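Local structure of oligopeptide ABC transporter, periplasmic oligopeptide-binding protein, putative (Thermotoga maritima MSB8, 5IPW) at residues P548-V551 against V552-L555. The protein probably binds oligopeptides in the periplasm and hands them to an ABC transporter for uptake, as family 5 solute-binding proteins do. Sequence-based numbering, arbitrary orientation.
Sequences PPEV and VYRL
E550 and R554, one turn apart at the start of helix 550-564, are joined by a salt bridge, with OE2 of E550 2.6 Å from NH2 of R554. The carboxylate oxygen meets the guanidinium at its edge, and the two planes are nearly coplanar, 22° apart. E550 starts away from R554, but with CG anti to the backbone N (chi1 -159°) and a bend at chi2 its carboxylate comes back within reach; bends at chi2 and chi3 fold the arginine to meet it. NH1 of R554 makes a second salt bridge, to OD2 of D557. In the first turn, O of P549, the N-cap residue, accepts a hydrogen bond from N of V552 (3.2 Å); weak bonds follow from R554 N to E550 O and from L555 N to V551 O. The Y553 ring links the acid to P548: OE2 of E550 sits 3.6 Å from CD2 near the ring plane, and CG of P548 is 3.7 Å from CE1. Y553 OH hydrogen-bonds OE2 of E547, and its ring stacks with Y529. An alanine here would probably open a gap beside P548 CG and cost E547 that hydroxyl. P548 also packs CB 4.0 Å from CB of V552, and W522 and W525 touch it. An acid in the first turn is probably favoured by the helix dipole as well as by R554.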
# COMPACT_ATOMS: atom_id res chain seq x y z
N PRO A 548 25.11 -2.97 17.98
CA PRO A 548 24.14 -1.86 18.01
C PRO A 548 23.76 -1.45 19.43
O PRO A 548 23.90 -2.26 20.35
CB PRO A 548 22.90 -2.43 17.31
CG PRO A 548 23.03 -3.91 17.44
CD PRO A 548 24.51 -4.19 17.39
N PRO A 549 23.26 -0.21 19.60
CA PRO A 549 22.60 0.21 20.84
C PRO A 549 21.52 -0.79 21.29
O PRO A 549 20.97 -1.52 20.48
CB PRO A 549 21.95 1.54 20.45
CG PRO A 549 22.78 2.07 19.35
CD PRO A 549 23.39 0.90 18.64
N GLU A 550 21.23 -0.80 22.59
CA GLU A 550 20.24 -1.73 23.15
C GLU A 550 18.82 -1.41 22.67
O GLU A 550 17.97 -2.30 22.54
CB GLU A 550 20.30 -1.68 24.69
CG GLU A 550 19.73 -2.91 25.37
CD GLU A 550 20.45 -4.19 24.99
OE1 GLU A 550 21.69 -4.15 24.82
OE2 GLU A 550 19.80 -5.25 24.85
N VAL A 551 18.58 -0.14 22.40
CA VAL A 551 17.29 0.32 21.91
C VAL A 551 16.96 -0.26 20.52
O VAL A 551 15.78 -0.40 20.17
CB VAL A 551 17.25 1.87 21.92
CG1 VAL A 551 18.12 2.46 20.82
CG2 VAL A 551 15.82 2.37 21.83
N VAL A 552 17.98 -0.62 19.74
CA VAL A 552 17.79 -1.33 18.47
C VAL A 552 17.32 -2.76 18.71
O VAL A 552 16.36 -3.21 18.08
CB VAL A 552 19.08 -1.33 17.62
CG1 VAL A 552 18.94 -2.23 16.40
CG2 VAL A 552 19.43 0.08 17.17
N TYR A 553 17.98 -3.48 19.61
CA TYR A 553 17.55 -4.84 19.96
C TYR A 553 16.11 -4.86 20.46
O TYR A 553 15.43 -5.89 20.38
CB TYR A 553 18.45 -5.44 21.05
CG TYR A 553 19.83 -5.90 20.61
CD1 TYR A 553 20.07 -6.39 19.32
CD2 TYR A 553 20.90 -5.88 21.51
CE1 TYR A 553 21.33 -6.83 18.94
CE2 TYR A 553 22.16 -6.32 21.13
CZ TYR A 553 22.37 -6.79 19.85
OH TYR A 553 23.62 -7.22 19.48
N ARG A 554 15.65 -3.72 20.98
CA ARG A 554 14.29 -3.58 21.48
C ARG A 554 13.28 -3.52 20.33
O ARG A 554 12.25 -4.20 20.37
CB ARG A 554 14.18 -2.32 22.37
CG ARG A 554 13.42 -2.52 23.67
CD ARG A 554 13.85 -3.78 24.42
NE ARG A 554 15.29 -4.03 24.34
CZ ARG A 554 15.88 -5.22 24.50
NH1 ARG A 554 15.16 -6.31 24.76
NH2 ARG A 554 17.20 -5.32 24.40
N LEU A 555 13.58 -2.71 19.32
CA LEU A 555 12.75 -2.64 18.11
C LEU A 555 12.52 -4.00 17.47
O LEU A 555 11.46 -4.25 16.90
CB LEU A 555 13.37 -1.70 17.07
CG LEU A 555 13.13 -0.21 17.28
CD1 LEU A 555 14.00 0.60 16.33
CD2 LEU A 555 11.67 0.16 17.10